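Local coordinates for tungstate ABC transporter, periplasmic tungstate-binding protein (Geobacter sulfurreducens, PDB 3LR1) that probably binds tungstate in the periplasm and delivers it to an ABC transporter for uptake into the cell, at residues M154-T162 and T174-L185. Sequence-based numbering, arbitrary orientation.
Sequences MGPVITMAT and TYNAFKGAKTDL
T159 OG1 reaches the K182 carbonyl through one water, 2.7 Å from the hydroxyl and 2.8 Å from K182 O, to which it donates; this bridge joins helix 154-164 to the turn after helix 172-178. Next to it the F178 ring is wedged against the helix: its CZ lies 3.4 Å from G155 CA, where a side chain would be cramped against the ring and would clash with P156 CD, and T159 OG1 sits at the ring edge, in plane. The aliphatic end of K182 covers one face, CE 3.8 Å above the centre, while I158 CD1 lies over the opposite face, displaced toward the rim. With CG1 beside its backbone N (chi1 -66°), I158 sends CD1 to T174 CG2 at 3.6 Å and leaves CG2 for F178 CD2. Cutting F178 back to an alanine is likely to leave a gap beside G155 and I158 and to deprive the K182 chain of the ring it lies on. Farther along, L185 CD1 packs 3.6 Å from A161 CB, and Y175 OH fixes the same leucine's backbone by donating to L185 O at 2.9 Å. At the other end M154 CG rests on T174, whose hydroxyl bonds to D171, and the M154 side chain lies about 6 Å from a bound tungsten ion. Direct contact is thus mainly apolar, packing two helices and the loop to L185, probably within one lobe of the periplasmic-binding-protein fold, with water supplying a polar link.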
HETATM    1  N   MSE A 154       1.800  -5.494   5.681  1.00 22.11           N
HETATM    2  CA  MSE A 154       1.297  -6.546   4.817  1.00 21.50           C
HETATM    3  C   MSE A 154       2.165  -7.814   4.868  1.00 21.11           C
HETATM    4  O   MSE A 154       1.657  -8.946   4.852  1.00 21.52           O
HETATM    5  CB  MSE A 154       1.151  -6.009   3.400  1.00 22.09           C
HETATM    6  CG  MSE A 154       0.346  -6.855   2.528  1.00 21.64           C
HETATM    7 SE   MSE A 154      -1.506  -6.615   3.031  1.00 23.14          SE
HETATM    8  CE  MSE A 154      -1.802  -8.371   3.931  1.00 22.93           C
ATOM      9  N   GLY A 155       3.475  -7.628   4.874  1.00 21.47           N
ATOM     10  CA  GLY A 155       4.418  -8.728   4.857  1.00 22.14           C
ATOM     11  C   GLY A 155       4.210  -9.636   6.042  1.00 22.28           C
ATOM     12  O   GLY A 155       4.028 -10.873   5.911  1.00 23.14           O
ATOM     13  N   PRO A 156       4.218  -9.050   7.237  1.00 22.50           N
ATOM     14  CA  PRO A 156       3.973  -9.916   8.406  1.00 22.23           C
ATOM     15  C   PRO A 156       2.576 -10.531   8.432  1.00 22.34           C
ATOM     16  O   PRO A 156       2.391 -11.609   9.001  1.00 21.41           O
ATOM     17  CB  PRO A 156       4.163  -8.977   9.596  1.00 23.24           C
ATOM     18  CG  PRO A 156       5.002  -7.857   9.068  1.00 22.98           C
ATOM     19  CD  PRO A 156       5.004  -7.861   7.570  1.00 22.56           C
ATOM     20  N   VAL A 157       1.586  -9.850   7.834  1.00 21.00           N
ATOM     21  CA  VAL A 157       0.269 -10.460   7.795  1.00 19.76           C
ATOM     22  C   VAL A 157       0.268 -11.673   6.846  1.00 19.33           C
ATOM     23  O   VAL A 157      -0.300 -12.684   7.170  1.00 19.26           O
ATOM     24  CB  VAL A 157      -0.826  -9.417   7.485  1.00 19.84           C
ATOM     25  CG1 VAL A 157      -2.116 -10.129   7.033  1.00 18.83           C
ATOM     26  CG2 VAL A 157      -1.015  -8.539   8.818  1.00 21.79           C
ATOM     27  N   ILE A 158       0.941 -11.583   5.697  1.00 20.09           N
ATOM     28  CA  ILE A 158       1.014 -12.738   4.775  1.00 19.69           C
ATOM     29  C   ILE A 158       1.719 -13.888   5.484  1.00 20.89           C
ATOM     30  O   ILE A 158       1.295 -15.076   5.408  1.00 20.54           O
ATOM     31  CB  ILE A 158       1.718 -12.398   3.446  1.00 19.26           C
ATOM     32  CG1 ILE A 158       0.876 -11.388   2.656  1.00 17.54           C
ATOM     33  CG2 ILE A 158       1.984 -13.703   2.682  1.00 18.94           C
ATOM     34  CD1 ILE A 158       1.606 -10.727   1.389  1.00 19.71           C
ATOM     35  N   THR A 159       2.767 -13.583   6.242  1.00 21.87           N
ATOM     36  CA  THR A 159       3.414 -14.658   6.998  1.00 22.39           C
ATOM     37  C   THR A 159       2.503 -15.282   8.042  1.00 23.11           C
ATOM     38  O   THR A 159       2.522 -16.496   8.217  1.00 24.47           O
ATOM     39  CB  THR A 159       4.689 -14.105   7.672  1.00 22.64           C
ATOM     40  OG1 THR A 159       5.556 -13.632   6.659  1.00 22.99           O
ATOM     41  CG2 THR A 159       5.452 -15.145   8.490  1.00 22.04           C
HETATM   42  N   MSE A 160       1.767 -14.463   8.799  1.00 23.95           N
HETATM   43  CA  MSE A 160       0.883 -14.998   9.842  1.00 22.93           C
HETATM   44  C   MSE A 160      -0.244 -15.786   9.163  1.00 23.25           C
HETATM   45  O   MSE A 160      -0.547 -16.861   9.594  1.00 25.12           O
HETATM   46  CB  MSE A 160       0.308 -13.874  10.691  1.00 23.28           C
HETATM   47  CG  MSE A 160      -0.441 -14.354  11.981  1.00 28.08           C
HETATM   48 SE   MSE A 160      -1.312 -12.829  12.900  1.00 39.88          SE
HETATM   49  CE  MSE A 160      -0.000 -11.428  12.527  1.00 37.68           C
ATOM     50  N   ALA A 161      -0.824 -15.276   8.071  1.00 21.38           N
ATOM     51  CA  ALA A 161      -1.887 -16.049   7.370  1.00 21.05           C
ATOM     52  C   ALA A 161      -1.352 -17.395   6.968  1.00 20.24           C
ATOM     53  O   ALA A 161      -2.039 -18.365   7.143  1.00 20.23           O
ATOM     54  CB  ALA A 161      -2.451 -15.346   6.168  1.00 19.55           C
ATOM     55  N   THR A 162      -0.102 -17.438   6.513  1.00 20.69           N
ATOM     56  CA  THR A 162       0.493 -18.657   5.998  1.00 21.04           C
ATOM     57  C   THR A 162       0.675 -19.706   7.117  1.00 22.83           C
ATOM     58  O   THR A 162       0.251 -20.888   6.994  1.00 23.35           O
ATOM     59  CB  THR A 162       1.879 -18.363   5.344  1.00 20.75           C
ATOM     60  OG1 THR A 162       1.763 -17.313   4.384  1.00 19.96           O
ATOM     61  CG2 THR A 162       2.429 -19.647   4.636  1.00 21.47           C
ATOM     62  N   THR A 174       2.495  -6.905  -3.002  1.00 18.73           N
ATOM     63  CA  THR A 174       3.206  -7.572  -1.915  1.00 18.77           C
ATOM     64  C   THR A 174       3.131  -9.125  -2.021  1.00 18.86           C
ATOM     65  O   THR A 174       4.084  -9.849  -1.839  1.00 19.15           O
ATOM     66  CB  THR A 174       2.648  -7.198  -0.504  1.00 19.66           C
ATOM     67  OG1 THR A 174       2.541  -5.765  -0.298  1.00 20.27           O
ATOM     68  CG2 THR A 174       3.556  -7.827   0.590  1.00 18.46           C
ATOM     69  N   TYR A 175       1.945  -9.637  -2.278  1.00 18.63           N
ATOM     70  CA  TYR A 175       1.785 -11.057  -2.544  1.00 17.94           C
ATOM     71  C   TYR A 175       2.730 -11.598  -3.653  1.00 17.70           C
ATOM     72  O   TYR A 175       3.386 -12.631  -3.458  1.00 18.63           O
ATOM     73  CB  TYR A 175       0.343 -11.336  -2.898  1.00 16.31           C
ATOM     74  CG  TYR A 175       0.206 -12.823  -3.299  1.00 16.59           C
ATOM     75  CD1 TYR A 175       0.272 -13.819  -2.368  1.00 14.25           C
ATOM     76  CD2 TYR A 175       0.156 -13.191  -4.620  1.00 16.23           C
ATOM     77  CE1 TYR A 175       0.203 -15.131  -2.732  1.00 15.45           C
ATOM     78  CE2 TYR A 175       0.119 -14.490  -4.991  1.00 17.63           C
ATOM     79  CZ  TYR A 175       0.128 -15.449  -4.058  1.00 16.78           C
ATOM     80  OH  TYR A 175       0.070 -16.742  -4.456  1.00 23.80           O
ATOM     81  N   ASN A 176       2.731 -10.940  -4.831  1.00 19.03           N
ATOM     82  CA  ASN A 176       3.562 -11.323  -5.971  1.00 19.73           C
ATOM     83  C   ASN A 176       5.002 -11.380  -5.507  1.00 19.90           C
ATOM     84  O   ASN A 176       5.730 -12.254  -5.909  1.00 19.65           O
ATOM     85  CB  ASN A 176       3.452 -10.341  -7.135  1.00 20.33           C
ATOM     86  CG  ASN A 176       2.191 -10.491  -7.966  1.00 24.37           C
ATOM     87  OD1 ASN A 176       1.437 -11.486  -7.868  1.00 26.68           O
ATOM     88  ND2 ASN A 176       1.980  -9.499  -8.871  1.00 29.78           N
ATOM     89  N   ALA A 177       5.423 -10.443  -4.657  1.00 20.68           N
ATOM     90  CA  ALA A 177       6.806 -10.436  -4.157  1.00 22.36           C
ATOM     91  C   ALA A 177       7.074 -11.574  -3.159  1.00 22.54           C
ATOM     92  O   ALA A 177       8.197 -12.067  -3.065  1.00 23.15           O
ATOM     93  CB  ALA A 177       7.175  -9.054  -3.524  1.00 22.91           C
ATOM     94  N   PHE A 178       6.042 -12.008  -2.428  1.00 22.36           N
ATOM     95  CA  PHE A 178       6.189 -13.101  -1.420  1.00 21.65           C
ATOM     96  C   PHE A 178       5.912 -14.528  -2.001  1.00 21.11           C
ATOM     97  O   PHE A 178       6.305 -15.537  -1.414  1.00 21.12           O
ATOM     98  CB  PHE A 178       5.147 -12.883  -0.303  1.00 21.63           C
ATOM     99  CG  PHE A 178       5.640 -12.101   0.866  1.00 23.19           C
ATOM    100  CD1 PHE A 178       6.150 -10.835   0.704  1.00 23.49           C
ATOM    101  CD2 PHE A 178       5.553 -12.635   2.149  1.00 23.40           C
ATOM    102  CE1 PHE A 178       6.630 -10.127   1.810  1.00 25.16           C
ATOM    103  CE2 PHE A 178       6.001 -11.924   3.231  1.00 25.70           C
ATOM    104  CZ  PHE A 178       6.509 -10.665   3.059  1.00 24.19           C
ATOM    105  N   LYS A 179       5.228 -14.584  -3.151  1.00 21.64           N
ATOM    106  CA  LYS A 179       4.645 -15.799  -3.668  1.00 22.10           C
ATOM    107  C   LYS A 179       5.709 -16.854  -3.707  1.00 22.27           C
ATOM    108  O   LYS A 179       6.773 -16.607  -4.269  1.00 22.30           O
ATOM    109  CB  LYS A 179       4.118 -15.587  -5.093  1.00 22.06           C
ATOM    110  CG  LYS A 179       3.596 -16.830  -5.799  1.00 23.10           C
ATOM    111  CD  LYS A 179       2.869 -16.437  -7.084  1.00 27.04           C
ATOM    112  CE  LYS A 179       2.757 -17.606  -8.115  1.00 27.87           C
ATOM    113  NZ  LYS A 179       1.955 -17.230  -9.387  1.00 27.21           N
ATOM    114  N   GLY A 180       5.401 -18.011  -3.125  1.00 22.04           N
ATOM    115  CA  GLY A 180       6.239 -19.219  -3.272  1.00 22.65           C
ATOM    116  C   GLY A 180       7.409 -19.324  -2.293  1.00 22.84           C
ATOM    117  O   GLY A 180       7.607 -20.369  -1.637  1.00 23.45           O
ATOM    118  N   ALA A 181       8.242 -18.280  -2.239  1.00 23.14           N
ATOM    119  CA  ALA A 181       9.414 -18.269  -1.366  1.00 24.19           C
ATOM    120  C   ALA A 181       8.972 -18.094   0.077  1.00 24.83           C
ATOM    121  O   ALA A 181       9.504 -18.751   1.006  1.00 24.30           O
ATOM    122  CB  ALA A 181      10.410 -17.110  -1.732  1.00 24.47           C
ATOM    123  N   LYS A 182       8.047 -17.160   0.260  1.00 23.50           N
ATOM    124  CA  LYS A 182       7.634 -16.767   1.585  1.00 24.70           C
ATOM    125  C   LYS A 182       6.142 -17.026   1.907  1.00 24.09           C
ATOM    126  O   LYS A 182       5.729 -16.685   2.993  1.00 24.75           O
ATOM    127  CB  LYS A 182       8.032 -15.299   1.791  1.00 24.68           C
ATOM    128  CG  LYS A 182       9.535 -15.173   2.131  1.00 28.51           C
ATOM    129  CD  LYS A 182      10.164 -13.896   1.617  1.00 33.99           C
ATOM    130  CE  LYS A 182       9.675 -12.669   2.289  1.00 36.44           C
ATOM    131  NZ  LYS A 182      10.365 -11.412   1.755  1.00 41.08           N
ATOM    132  N   THR A 183       5.377 -17.628   0.993  1.00 22.47           N
ATOM    133  CA  THR A 183       4.041 -18.187   1.306  1.00 22.36           C
ATOM    134  C   THR A 183       3.811 -19.345   0.407  1.00 21.51           C
ATOM    135  O   THR A 183       4.334 -19.354  -0.698  1.00 23.73           O
ATOM    136  CB  THR A 183       2.758 -17.448   0.776  1.00 22.96           C
ATOM    137  OG1 THR A 183       3.011 -16.363  -0.153  1.00 25.69           O
ATOM    138  CG2 THR A 183       1.779 -17.242   1.794  1.00 19.67           C
ATOM    139  N   ASP A 184       2.877 -20.216   0.795  1.00 21.53           N
ATOM    140  CA  ASP A 184       2.270 -21.209  -0.111  1.00 19.71           C
ATOM    141  C   ASP A 184       0.773 -20.892  -0.338  1.00 18.75           C
ATOM    142  O   ASP A 184       0.085 -21.677  -0.964  1.00 18.83           O
ATOM    143  CB  ASP A 184       2.435 -22.649   0.434  1.00 21.48           C
ATOM    144  CG  ASP A 184       1.820 -22.846   1.814  1.00 22.35           C
ATOM    145  OD1 ASP A 184       1.324 -21.872   2.388  1.00 26.04           O
ATOM    146  OD2 ASP A 184       1.811 -23.980   2.338  1.00 26.90           O
ATOM    147  N   LEU A 185       0.265 -19.765   0.183  1.00 17.94           N
ATOM    148  CA  LEU A 185      -1.095 -19.285  -0.088  1.00 17.62           C
ATOM    149  C   LEU A 185      -1.210 -18.895  -1.561  1.00 18.61           C
ATOM    150  O   LEU A 185      -0.225 -18.509  -2.212  1.00 19.12           O
ATOM    151  CB  LEU A 185      -1.474 -18.097   0.800  1.00 17.65           C
ATOM    152  CG  LEU A 185      -1.348 -18.288   2.325  1.00 17.89           C
ATOM    153  CD1 LEU A 185      -1.667 -17.051   3.133  1.00 17.70           C
ATOM    154  CD2 LEU A 185      -2.155 -19.483   2.785  1.00 16.06           C
TER
HETATM  155  O   HOH W   1       6.677 -15.707   5.406  1.00 28.05           O